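Local coordinates for protein beta-N-acetylhexosaminidase (Thermotoga neapolitana, PDB 5BZA) that probably hydrolyses terminal non-reducing N-acetyl-D-hexosamine residues of N-acetyl-beta-D-hexosaminides, as a member of glycosyl hydrolase family 3, at residues Leu8-Phe13 and Met272-Asn277; Ala30-Tyr35 and Gly56-Ser61; Arg345-Leu350 and Leu399-Val404; Asp393-Glu398 and Leu418-Asp423. One frame throughout, in Å; residues are numbered along the deposited sequence.

The four contacts form two pairs, one in each part of a two-domain chain. Interactions 1 and 2 have centres about 9 Å apart in one parallel sheet, where strand 9-13 runs beside strand 31-34 and Phe13 N lies 2.8 Å from Leu33 O. The side chain of Leu274 in interaction 1 is about 4 Å from that of Asp245, a cadmium ligand together with His161, and about 7 Å from a bound cadmium ion. Interactions 3 and 4, again with centres about 9 Å apart, share a different cadmium ion, bound by Glu346 from one and Glu398 from the other; Arg345 NH1 is 2.7 Å from Glu398 O. Interactions 1 and 3 lie about 39 Å apart between centres.

Interaction 1. Residues Leu8-Phe13 and Met272-Asn277; sequences LFFCGF and MILLDN
Met272 folds its thioether against Phe10, its terminal CE lying 3.8 Å from Phe10 CD2. The bend at chi3 (84°) brings that methyl back over the neighbouring backbone, where CE comes to 3.2 Å from Phe9 O. The sulfur completes a Met-aromatic contact, SD standing 5.1 Å from the centroid of the Phe10 ring and approaching it obliquely. Further along the same side of the sheet, Leu274 CD1 packs 3.7 Å from Phe10 CB, with the two side chains crossing at a slant. On the other side, Phe9 and Ile273 lie side by side and point the same way, CD1 of the ring reaching CB of the isoleucine. Between the two faces the backbones exchange four hydrogen bonds in a parallel ladder. Ile273 N donates to Leu8 O and Leu275 N to Phe10 O, the latter at 2.8 Å; Phe10 N and Gly12 N donate in the reverse direction. Helices 281-293 and 299-314 cover the Phe9 side and the Leu8 end. Here strand 9-13, the first of the domain, pairs in parallel with strand 273-275, the last, which is the closure expected of a TIM barrel.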
loop_
_atom_site.group_PDB
_atom_site.type_symbol
_atom_site.label_atom_id
_atom_site.label_comp_id
_atom_site.label_asym_id
_atom_site.label_seq_id
_atom_site.Cartn_x
_atom_site.Cartn_y
_atom_site.Cartn_z
ATOM N N LEU B 8 21.716 -8.455 20.732
ATOM C CA LEU B 8 20.910 -8.012 21.854
ATOM C C LEU B 8 20.335 -6.619 21.607
ATOM O O LEU B 8 19.851 -5.971 22.540
ATOM C CB LEU B 8 21.731 -8.020 23.158
ATOM C CG LEU B 8 21.693 -9.323 23.971
ATOM C CD1 LEU B 8 22.169 -10.482 23.129
ATOM C CD2 LEU B 8 22.477 -9.234 25.303
ATOM N N PHE B 9 20.349 -6.170 20.355
ATOM C CA PHE B 9 19.829 -4.837 20.049
ATOM C C PHE B 9 18.847 -4.809 18.899
ATOM O O PHE B 9 19.038 -5.487 17.888
ATOM C CB PHE B 9 20.969 -3.870 19.757
ATOM C CG PHE B 9 21.788 -3.581 20.976
ATOM C CD1 PHE B 9 21.314 -2.700 21.939
ATOM C CD2 PHE B 9 23.016 -4.212 21.175
ATOM C CE1 PHE B 9 22.047 -2.454 23.063
ATOM C CE2 PHE B 9 23.765 -3.954 22.309
ATOM C CZ PHE B 9 23.282 -3.080 23.251
ATOM N N PHE B 10 17.820 -3.985 19.084
ATOM C CA PHE B 10 16.770 -3.769 18.126
ATOM C C PHE B 10 16.751 -2.267 17.897
ATOM O O PHE B 10 16.458 -1.524 18.832
ATOM C CB PHE B 10 15.408 -4.249 18.652
ATOM C CG PHE B 10 14.510 -4.808 17.563
ATOM C CD1 PHE B 10 14.109 -3.993 16.482
ATOM C CD2 PHE B 10 14.045 -6.128 17.627
ATOM C CE1 PHE B 10 13.266 -4.490 15.473
ATOM C CE2 PHE B 10 13.206 -6.639 16.604
ATOM C CZ PHE B 10 12.820 -5.812 15.525
ATOM N N CYS B 11 17.074 -1.801 16.687
ATOM C CA CYS B 11 17.209 -0.337 16.461
ATOM C C CYS B 11 16.197 0.290 15.511
ATOM O O CYS B 11 15.959 -0.219 14.422
ATOM C CB CYS B 11 18.608 0.034 15.916
ATOM S SG CYS B 11 20.065 -0.547 16.871
ATOM N N GLY B 12 15.680 1.437 15.907
ATOM C CA GLY B 12 14.771 2.228 15.107
ATOM C C GLY B 12 15.553 3.114 14.136
ATOM O O GLY B 12 16.643 3.631 14.470
ATOM N N PHE B 13 15.025 3.207 12.905
ATOM C CA PHE B 13 15.617 3.999 11.835
ATOM C C PHE B 13 14.620 4.971 11.292
ATOM O O PHE B 13 13.599 4.577 10.733
ATOM C CB PHE B 13 16.113 3.110 10.729
ATOM C CG PHE B 13 17.267 2.260 11.119
ATOM C CD1 PHE B 13 17.066 1.052 11.783
ATOM C CD2 PHE B 13 18.556 2.634 10.794
ATOM C CE1 PHE B 13 18.113 0.255 12.102
ATOM C CE2 PHE B 13 19.607 1.822 11.112
ATOM C CZ PHE B 13 19.377 0.638 11.761
ATOM N N MET B 272 16.224 -8.524 24.116
ATOM C CA MET B 272 16.637 -7.503 23.172
ATOM C C MET B 272 16.313 -6.129 23.655
ATOM O O MET B 272 15.164 -5.821 23.966
ATOM C CB MET B 272 15.985 -7.697 21.793
ATOM C CG MET B 272 16.454 -8.914 21.054
ATOM S SD MET B 272 15.928 -8.990 19.317
ATOM C CE MET B 272 17.203 -7.985 18.549
ATOM N N ILE B 273 17.328 -5.280 23.633
ATOM C CA ILE B 273 17.146 -3.873 23.962
ATOM C C ILE B 273 16.685 -3.063 22.741
ATOM O O ILE B 273 17.386 -3.022 21.742
ATOM C CB ILE B 273 18.431 -3.314 24.524
ATOM C CG1 ILE B 273 18.697 -4.054 25.843
ATOM C CG2 ILE B 273 18.299 -1.820 24.674
ATOM C CD1 ILE B 273 20.061 -3.857 26.452
ATOM N N LEU B 274 15.498 -2.449 22.827
ATOM C CA LEU B 274 14.977 -1.630 21.744
ATOM C C LEU B 274 15.447 -0.168 21.903
ATOM O O LEU B 274 15.265 0.440 22.965
ATOM C CB LEU B 274 13.447 -1.729 21.697
ATOM C CG LEU B 274 12.713 -0.920 20.619
ATOM C CD1 LEU B 274 12.924 -1.576 19.224
ATOM C CD2 LEU B 274 11.237 -0.733 20.870
ATOM N N LEU B 275 16.166 0.346 20.897
ATOM C CA LEU B 275 16.529 1.776 20.791
ATOM C C LEU B 275 15.699 2.467 19.761
ATOM O O LEU B 275 15.585 1.950 18.660
ATOM C CB LEU B 275 17.982 1.951 20.408
ATOM C CG LEU B 275 18.905 1.220 21.362
ATOM C CD1 LEU B 275 20.323 1.339 20.882
ATOM C CD2 LEU B 275 18.698 1.823 22.795
ATOM N N ASP B 276 15.179 3.649 20.046
ATOM C CA ASP B 276 14.331 4.286 19.054
ATOM C C ASP B 276 15.173 5.118 18.087
ATOM O O ASP B 276 14.621 5.796 17.224
ATOM C CB ASP B 276 13.206 5.127 19.701
ATOM C CG ASP B 276 13.722 6.328 20.433
ATOM O OD1 ASP B 276 14.945 6.430 20.612
ATOM O OD2 ASP B 276 12.898 7.163 20.877
ATOM N N ASN B 277 16.496 5.013 18.220
ATOM C CA ASN B 277 17.448 5.753 17.411
ATOM C C ASN B 277 18.739 4.962 17.197
ATOM O O ASN B 277 19.484 4.745 18.148
ATOM C CB ASN B 277 17.781 7.090 18.055
ATOM C CG ASN B 277 18.551 8.009 17.132
ATOM O OD1 ASN B 277 19.169 7.572 16.131
ATOM N ND2 ASN B 277 18.540 9.304 17.461
#

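Interaction 2. Residues Ala30-Tyr35 and Gly56-Ser61; sequences AGVLIY and GRFIVS
Ala30 offers its carbonyl to Ile59 N (2.7 Å between Ala30 O and Ile59 N), opening a parallel pairing that belongs to a beta-alpha-beta unit of the TIM barrel: strand 31-34 leads through helices 36-39 and 42-54 to its neighbour, strand 59-62. The same oxygen also takes a CA-H contact from Phe58. Gly31 adds only backbone, its CA lying 3.3 Å from Ile59 O. Val32 works through both its backbone and its side chain. Its N donates to Ile59 O and its O accepts from Ser61 N, while CG2, which stands anti to the carbonyl carbon, reaches Phe58 CD2 at 3.9 Å. Leu52 of helix 42-54 touches both of these residues, so the pair lies under the connecting helix. Leu33 turns to the other side of the sheet, where it meets Phe10, and sends CD1 back to within 3.5 Å of Ser61 O. That oxygen is shared, because Ile34 N also donates to it, at 3.1 Å from N to O, the longest bond of the ladder. Ile34 keeps CG1 beside its own backbone N (chi1 -53°), which brings CD1 to 3.8 Å from Val60 CG1.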
loop_
_atom_site.group_PDB
_atom_site.type_symbol
_atom_site.label_atom_id
_atom_site.label_comp_id
_atom_site.label_asym_id
_atom_site.label_seq_id
_atom_site.Cartn_x
_atom_site.Cartn_y
_atom_site.Cartn_z
ATOM N N ALA B 30 20.555 -7.218 15.509
ATOM C CA ALA B 30 19.749 -8.279 14.945
ATOM C C ALA B 30 18.385 -7.746 14.525
ATOM O O ALA B 30 17.728 -8.332 13.643
ATOM C CB ALA B 30 19.591 -9.421 15.953
ATOM N N GLY B 31 17.977 -6.611 15.093
ATOM C CA GLY B 31 16.642 -6.092 14.841
ATOM C C GLY B 31 16.605 -4.689 14.241
ATOM O O GLY B 31 17.376 -3.810 14.665
ATOM N N VAL B 32 15.691 -4.490 13.271
ATOM C CA VAL B 32 15.547 -3.240 12.557
ATOM C C VAL B 32 14.077 -2.858 12.633
ATOM O O VAL B 32 13.186 -3.620 12.216
ATOM C CB VAL B 32 16.010 -3.373 11.033
ATOM C CG1 VAL B 32 15.570 -2.157 10.188
ATOM C CG2 VAL B 32 17.521 -3.569 10.918
ATOM N N LEU B 33 13.818 -1.695 13.194
ATOM C CA LEU B 33 12.481 -1.117 13.244
ATOM C C LEU B 33 12.532 0.068 12.317
ATOM O O LEU B 33 13.455 0.921 12.442
ATOM C CB LEU B 33 12.095 -0.663 14.660
ATOM C CG LEU B 33 10.893 0.292 14.824
ATOM C CD1 LEU B 33 9.621 -0.318 14.227
ATOM C CD2 LEU B 33 10.649 0.643 16.333
ATOM N N ILE B 34 11.583 0.115 11.385
ATOM C CA ILE B 34 11.603 1.122 10.361
ATOM C C ILE B 34 10.530 2.138 10.704
ATOM O O ILE B 34 9.348 1.802 10.835
ATOM C CB ILE B 34 11.372 0.519 8.941
ATOM C CG1 ILE B 34 12.363 -0.618 8.668
ATOM C CG2 ILE B 34 11.459 1.614 7.874
ATOM C CD1 ILE B 34 12.155 -1.251 7.297
ATOM N N TYR B 35 10.971 3.380 10.875
ATOM C CA TYR B 35 10.083 4.461 11.267
ATOM C C TYR B 35 9.535 5.258 10.054
ATOM O O TYR B 35 10.018 5.118 8.935
ATOM C CB TYR B 35 10.837 5.363 12.236
ATOM C CG TYR B 35 10.884 4.872 13.692
ATOM C CD1 TYR B 35 9.748 4.407 14.324
ATOM C CD2 TYR B 35 12.076 4.932 14.440
ATOM C CE1 TYR B 35 9.785 3.981 15.668
ATOM C CE2 TYR B 35 12.130 4.507 15.784
ATOM C CZ TYR B 35 10.977 4.032 16.392
ATOM O OH TYR B 35 11.001 3.613 17.726
ATOM N N GLY B 56 23.120 -9.754 5.776
ATOM C CA GLY B 56 22.834 -10.750 6.800
ATOM C C GLY B 56 21.364 -10.930 7.169
ATOM O O GLY B 56 20.463 -10.469 6.471
ATOM N N ARG B 57 21.119 -11.642 8.253
ATOM C CA ARG B 57 19.759 -11.892 8.731
ATOM C C ARG B 57 19.357 -10.819 9.725
ATOM O O ARG B 57 20.134 -10.498 10.627
ATOM C CB ARG B 57 19.653 -13.270 9.402
ATOM C CG ARG B 57 19.911 -14.480 8.497
ATOM C CD ARG B 57 19.893 -15.776 9.323
ATOM N NE ARG B 57 20.728 -15.674 10.527
ATOM C CZ ARG B 57 20.561 -16.401 11.635
ATOM N NH1 ARG B 57 19.571 -17.289 11.711
ATOM N NH2 ARG B 57 21.378 -16.238 12.676
ATOM N N PHE B 58 18.170 -10.237 9.536
ATOM C CA PHE B 58 17.661 -9.240 10.449
ATOM C C PHE B 58 16.217 -9.586 10.761
ATOM O O PHE B 58 15.512 -10.089 9.896
ATOM C CB PHE B 58 17.698 -7.834 9.863
ATOM C CG PHE B 58 19.043 -7.378 9.417
ATOM C CD1 PHE B 58 19.469 -7.605 8.088
ATOM C CD2 PHE B 58 19.870 -6.666 10.292
ATOM C CE1 PHE B 58 20.702 -7.138 7.650
ATOM C CE2 PHE B 58 21.099 -6.201 9.874
ATOM C CZ PHE B 58 21.532 -6.431 8.537
ATOM N N ILE B 59 15.780 -9.285 11.984
ATOM C CA ILE B 59 14.372 -9.174 12.305
ATOM C C ILE B 59 13.953 -7.761 11.908
ATOM O O ILE B 59 14.545 -6.784 12.403
ATOM C CB ILE B 59 14.098 -9.410 13.827
ATOM C CG1 ILE B 59 14.705 -10.745 14.255
ATOM C CG2 ILE B 59 12.586 -9.366 14.110
ATOM C CD1 ILE B 59 14.750 -10.945 15.734
ATOM N N VAL B 60 12.954 -7.652 11.022
ATOM C CA VAL B 60 12.531 -6.369 10.463
ATOM C C VAL B 60 11.096 -6.099 10.867
ATOM O O VAL B 60 10.201 -6.908 10.562
ATOM C CB VAL B 60 12.619 -6.319 8.881
ATOM C CG1 VAL B 60 12.151 -4.945 8.334
ATOM C CG2 VAL B 60 14.031 -6.642 8.403
ATOM N N SER B 61 10.862 -4.964 11.534
ATOM C CA SER B 61 9.587 -4.750 12.165
ATOM C C SER B 61 9.042 -3.344 11.878
ATOM O O SER B 61 9.786 -2.429 11.483
ATOM C CB SER B 61 9.740 -4.965 13.697
ATOM O OG SER B 61 8.470 -5.120 14.289
#

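Interaction 3. Residues Arg345-Leu350 and Leu399-Val404; sequences REVVLL and LIFDFV. With CD (cadmium ion), chain T.
Val347 sets its CG1 methyl squarely over the Phe401 ring, 3.5 Å from the centroid and 13° off the ring normal, a close CH-pi contact. Both torsions of the aromatic residue matter here: with chi1 at -71° and chi2 at -5°, the ring lies across the valine and presents a face to it. The second branch, CG2, turns to Leu399, whose CD2 is 3.6 Å away and whose side chain runs alongside. On the same side of the sheet Leu349 CD2 packs beside Phe401 CD2, and it also meets the Phe403 ring at its edge. On the other side of the sheet Leu350 CD1 slants across Ile400 CG2 at 4.0 Å.

These groups stand on two adjacent parallel strands inside the mixed sheet of the C-terminal domain, with strands 380-386 and 425-429 flanking them. Four backbone hydrogen bonds hold the register, among them Phe401 N to Val348 O at 2.9 Å.

Farther out, Phe378 meets the Phe401 ring edge-to-face, and Phe428 stacks on Phe403. The buried carboxylate of Asp402 is held through OD2 by His417. Next to Val347, Glu346 points its side chain away from Leu399-Val404 and reaches a cadmium ion with OE1, at 2.2 Å; Glu398 and a water also bind this metal. The other carboxylate oxygen of Glu346, OE2, forms a salt bridge with Arg381 NE.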
loop_
_atom_site.group_PDB
_atom_site.type_symbol
_atom_site.label_atom_id
_atom_site.label_comp_id
_atom_site.label_asym_id
_atom_site.label_seq_id
_atom_site.Cartn_x
_atom_site.Cartn_y
_atom_site.Cartn_z
ATOM N N ARG B 345 30.035 20.966 -6.528
ATOM C CA ARG B 345 29.554 22.342 -6.753
ATOM C C ARG B 345 28.084 22.483 -6.454
ATOM O O ARG B 345 27.405 21.477 -6.287
ATOM C CB ARG B 345 29.765 22.783 -8.208
ATOM C CG ARG B 345 31.189 22.755 -8.706
ATOM C CD ARG B 345 31.184 23.137 -10.201
ATOM N NE ARG B 345 32.523 23.167 -10.803
ATOM C CZ ARG B 345 32.766 23.494 -12.078
ATOM N NH1 ARG B 345 31.765 23.845 -12.880
ATOM N NH2 ARG B 345 34.010 23.482 -12.541
ATOM N N GLU B 346 27.554 23.705 -6.521
ATOM C CA GLU B 346 26.145 23.894 -6.206
ATOM C C GLU B 346 25.386 23.652 -7.519
ATOM O O GLU B 346 25.857 24.028 -8.601
ATOM C CB GLU B 346 25.858 25.308 -5.687
ATOM C CG GLU B 346 26.782 25.808 -4.552
ATOM C CD GLU B 346 26.745 27.344 -4.451
ATOM O OE1 GLU B 346 27.799 27.998 -4.659
ATOM O OE2 GLU B 346 25.620 27.908 -4.301
ATOM N N VAL B 347 24.209 23.044 -7.434
ATOM C CA VAL B 347 23.575 22.530 -8.631
ATOM C C VAL B 347 22.338 23.348 -8.908
ATOM O O VAL B 347 21.609 23.721 -7.998
ATOM C CB VAL B 347 23.213 20.995 -8.525
ATOM C CG1 VAL B 347 22.409 20.529 -9.708
ATOM C CG2 VAL B 347 24.480 20.139 -8.435
ATOM N N VAL B 348 22.117 23.622 -10.191
ATOM C CA VAL B 348 20.911 24.260 -10.625
ATOM C C VAL B 348 20.078 23.139 -11.238
ATOM O O VAL B 348 20.580 22.398 -12.107
ATOM C CB VAL B 348 21.206 25.382 -11.645
ATOM C CG1 VAL B 348 19.912 25.891 -12.231
ATOM C CG2 VAL B 348 21.915 26.525 -10.950
ATOM N N LEU B 349 18.805 23.051 -10.862
ATOM C CA LEU B 349 17.984 21.925 -11.297
ATOM C C LEU B 349 16.932 22.394 -12.272
ATOM O O LEU B 349 16.098 23.260 -11.951
ATOM C CB LEU B 349 17.269 21.258 -10.122
ATOM C CG LEU B 349 18.050 20.551 -9.003
ATOM C CD1 LEU B 349 17.075 19.989 -7.970
ATOM C CD2 LEU B 349 18.961 19.447 -9.562
ATOM N N LEU B 350 16.926 21.766 -13.441
ATOM C CA LEU B 350 15.938 22.087 -14.443
ATOM C C LEU B 350 15.006 20.913 -14.467
ATOM O O LEU B 350 15.406 19.792 -14.823
ATOM C CB LEU B 350 16.577 22.313 -15.826
ATOM C CG LEU B 350 17.450 23.559 -15.967
ATOM C CD1 LEU B 350 18.051 23.722 -17.378
ATOM C CD2 LEU B 350 16.610 24.770 -15.607
ATOM N N LEU B 399 26.972 23.997 -11.838
ATOM C CA LEU B 399 26.604 22.670 -12.315
ATOM C C LEU B 399 25.150 22.701 -12.605
ATOM O O LEU B 399 24.369 23.226 -11.812
ATOM C CB LEU B 399 26.931 21.583 -11.296
ATOM C CG LEU B 399 26.882 20.091 -11.684
ATOM C CD1 LEU B 399 27.747 19.765 -12.908
ATOM C CD2 LEU B 399 27.355 19.250 -10.481
ATOM N N ILE B 400 24.787 22.179 -13.783
ATOM C CA ILE B 400 23.400 22.201 -14.182
ATOM C C ILE B 400 22.934 20.784 -14.443
ATOM O O ILE B 400 23.607 20.029 -15.149
ATOM C CB ILE B 400 23.179 23.068 -15.420
ATOM C CG1 ILE B 400 23.764 24.462 -15.192
ATOM C CG2 ILE B 400 21.686 23.195 -15.680
ATOM C CD1 ILE B 400 23.657 25.422 -16.398
ATOM N N PHE B 401 21.791 20.427 -13.850
ATOM C CA PHE B 401 21.182 19.125 -14.091
ATOM C C PHE B 401 19.957 19.363 -14.930
ATOM O O PHE B 401 18.962 19.898 -14.419
ATOM C CB PHE B 401 20.752 18.405 -12.799
ATOM C CG PHE B 401 21.888 17.881 -11.950
ATOM C CD1 PHE B 401 23.201 17.962 -12.375
ATOM C CD2 PHE B 401 21.616 17.215 -10.757
ATOM C CE1 PHE B 401 24.239 17.469 -11.594
ATOM C CE2 PHE B 401 22.654 16.687 -9.962
ATOM C CZ PHE B 401 23.968 16.816 -10.381
ATOM N N ASP B 402 19.996 18.951 -16.201
ATOM C CA ASP B 402 18.813 19.089 -17.045
ATOM C C ASP B 402 18.080 17.740 -17.042
ATOM O O ASP B 402 18.592 16.708 -17.502
ATOM C CB ASP B 402 19.205 19.556 -18.465
ATOM C CG ASP B 402 18.020 19.607 -19.453
ATOM O OD1 ASP B 402 16.834 19.610 -19.021
ATOM O OD2 ASP B 402 18.294 19.729 -20.691
ATOM N N PHE B 403 16.874 17.751 -16.491
ATOM C CA PHE B 403 16.081 16.530 -16.445
ATOM C C PHE B 403 15.205 16.502 -17.676
ATOM O O PHE B 403 14.116 17.097 -17.748
ATOM C CB PHE B 403 15.275 16.443 -15.149
ATOM C CG PHE B 403 16.133 16.179 -13.947
ATOM C CD1 PHE B 403 16.511 14.880 -13.625
ATOM C CD2 PHE B 403 16.653 17.222 -13.210
ATOM C CE1 PHE B 403 17.336 14.629 -12.546
ATOM C CE2 PHE B 403 17.486 16.971 -12.128
ATOM C CZ PHE B 403 17.823 15.675 -11.801
ATOM N N VAL B 404 15.735 15.813 -18.669
ATOM C CA VAL B 404 15.235 15.913 -20.034
ATOM C C VAL B 404 14.018 15.018 -20.291
ATOM O O VAL B 404 14.056 13.805 -20.078
ATOM C CB VAL B 404 16.318 15.546 -21.014
ATOM C CG1 VAL B 404 15.795 15.704 -22.433
ATOM C CG2 VAL B 404 17.586 16.392 -20.754
HETATM CD CD CD T . 29.838 27.197 -4.959
HETATM O O HOH W 1 31.953 26.024 -5.308
#

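Interaction 4. Residues Asp393-Glu398 and Leu418-Asp423; sequences DDVDGE and LSLPSD. With CD (cadmium ion), chain T.
Asp394 lays its carboxylate against Ser419, in a surface contact between two loops of the C-terminal domain's alpha/beta fold, each leading into one of the neighbouring parallel strands 399-404 and 425-429. The aspartate's CG stands opposite the backbone N across the CA-CB bond (chi1 -165°), and OD1 lies 3.7 Å from Ser419 CB and 3.5 Å from Ser419 O; two acceptors face each other there, so the contact is by packing. Val395 CG1 lies loosely, 4.3 Å from Leu420 CD2, and Leu420 CD2 also lies 4.0 Å from Val395 N. Leu420 itself is buried, extending under the loop to meet Asp402 and Tyr427. Beside it the Pro421 ring lies against the loop, CD 3.7 Å from Val395 O. Asp396 repeats the extended chi1 of Asp394 (-161°), crossing the proline obliquely so that OD1 sits 3.5 Å from Pro421 CG. That oxygen also receives a weak hydrogen bond from Gly397 N and a salt bridge from Arg424 NE, which together probably fix how the carboxylate is turned. At the end of the loop Glu398 extends clear of Leu418-Asp423 and chelates a cadmium ion with both oxygens, OE1 and OE2 each 2.7 Å from the metal, which also binds a water.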
loop_
_atom_site.group_PDB
_atom_site.type_symbol
_atom_site.label_atom_id
_atom_site.label_comp_id
_atom_site.label_asym_id
_atom_site.label_seq_id
_atom_site.Cartn_x
_atom_site.Cartn_y
_atom_site.Cartn_z
ATOM N N ASP B 393 14.718 27.728 -20.528
ATOM C CA ASP B 393 15.277 29.016 -20.912
ATOM C C ASP B 393 16.781 28.874 -20.708
ATOM O O ASP B 393 17.225 27.930 -20.045
ATOM C CB ASP B 393 14.713 30.170 -20.074
ATOM C CG ASP B 393 13.217 30.383 -20.293
ATOM O OD1 ASP B 393 12.683 29.841 -21.290
ATOM O OD2 ASP B 393 12.596 31.152 -19.513
ATOM N N ASP B 394 17.586 29.777 -21.256
ATOM C CA ASP B 394 19.019 29.611 -21.051
ATOM C C ASP B 394 19.305 29.882 -19.573
ATOM O O ASP B 394 18.573 30.634 -18.912
ATOM C CB ASP B 394 19.879 30.509 -21.943
ATOM C CG ASP B 394 21.346 30.046 -21.968
ATOM O OD1 ASP B 394 21.631 29.045 -22.680
ATOM O OD2 ASP B 394 22.197 30.635 -21.254
ATOM N N VAL B 395 20.316 29.218 -19.030
ATOM C CA VAL B 395 20.718 29.512 -17.663
ATOM C C VAL B 395 22.149 29.041 -17.452
ATOM O O VAL B 395 22.726 28.380 -18.309
ATOM C CB VAL B 395 19.760 28.855 -16.640
ATOM C CG1 VAL B 395 19.993 27.349 -16.570
ATOM C CG2 VAL B 395 19.897 29.518 -15.245
ATOM N N ASP B 396 22.743 29.426 -16.332
ATOM C CA ASP B 396 24.103 29.028 -16.078
ATOM C C ASP B 396 24.169 28.813 -14.576
ATOM O O ASP B 396 23.247 29.169 -13.844
ATOM C CB ASP B 396 25.117 30.074 -16.523
ATOM C CG ASP B 396 26.508 29.490 -16.681
ATOM O OD1 ASP B 396 26.652 28.251 -16.527
ATOM O OD2 ASP B 396 27.467 30.269 -16.898
ATOM N N GLY B 397 25.236 28.163 -14.139
ATOM C CA GLY B 397 25.426 27.811 -12.753
ATOM C C GLY B 397 26.722 27.042 -12.747
ATOM O O GLY B 397 27.361 26.835 -13.796
ATOM N N GLU B 398 27.140 26.623 -11.569
ATOM C CA GLU B 398 28.395 25.904 -11.466
ATOM C C GLU B 398 28.203 24.487 -11.982
ATOM O O GLU B 398 29.140 23.844 -12.478
ATOM C CB GLU B 398 28.857 25.896 -10.024
ATOM C CG GLU B 398 28.729 27.246 -9.415
ATOM C CD GLU B 398 28.990 27.195 -7.926
ATOM O OE1 GLU B 398 29.304 26.096 -7.412
ATOM O OE2 GLU B 398 28.864 28.247 -7.285
ATOM N N LEU B 418 20.199 22.001 -25.910
ATOM C CA LEU B 418 21.606 21.970 -26.342
ATOM C C LEU B 418 22.356 23.290 -26.106
ATOM O O LEU B 418 23.597 23.310 -26.054
ATOM C CB LEU B 418 21.695 21.600 -27.823
ATOM C CG LEU B 418 21.369 20.137 -28.100
ATOM C CD1 LEU B 418 21.206 19.949 -29.590
ATOM C CD2 LEU B 418 22.446 19.219 -27.535
ATOM N N SER B 419 21.604 24.384 -25.963
ATOM C CA SER B 419 22.181 25.695 -25.626
ATOM C C SER B 419 22.892 25.721 -24.275
ATOM O O SER B 419 23.755 26.578 -24.044
ATOM C CB SER B 419 21.101 26.785 -25.600
ATOM O OG SER B 419 20.221 26.703 -26.706
ATOM N N LEU B 420 22.508 24.823 -23.363
ATOM C CA LEU B 420 23.106 24.821 -22.031
ATOM C C LEU B 420 24.623 24.536 -22.127
ATOM O O LEU B 420 25.093 23.834 -23.032
ATOM C CB LEU B 420 22.402 23.792 -21.126
ATOM C CG LEU B 420 20.894 24.037 -20.942
ATOM C CD1 LEU B 420 20.223 22.884 -20.203
ATOM C CD2 LEU B 420 20.587 25.394 -20.297
ATOM N N PRO B 421 25.404 25.130 -21.224
ATOM C CA PRO B 421 26.864 24.982 -21.254
ATOM C C PRO B 421 27.289 23.530 -21.133
ATOM O O PRO B 421 27.136 22.898 -20.077
ATOM C CB PRO B 421 27.333 25.799 -20.045
ATOM C CG PRO B 421 26.121 26.024 -19.215
ATOM C CD PRO B 421 24.948 26.014 -20.137
ATOM N N SER B 422 27.822 22.998 -22.214
ATOM C CA SER B 422 28.233 21.607 -22.261
ATOM C C SER B 422 29.261 21.226 -21.193
ATOM O O SER B 422 29.374 20.068 -20.796
ATOM C CB SER B 422 28.814 21.316 -23.655
ATOM O OG SER B 422 29.679 20.191 -23.623
ATOM N N ASP B 423 30.011 22.196 -20.719
ATOM C CA ASP B 423 31.079 21.893 -19.787
ATOM C C ASP B 423 30.559 21.574 -18.356
ATOM O O ASP B 423 31.231 20.937 -17.536
ATOM C CB ASP B 423 32.050 23.057 -19.761
ATOM C CG ASP B 423 33.483 22.595 -19.770
ATOM O OD1 ASP B 423 33.764 21.596 -20.471
ATOM O OD2 ASP B 423 34.326 23.215 -19.079
HETATM CD CD CD T . 29.838 27.197 -4.959
HETATM O O HOH W 1 31.953 26.024 -5.308
#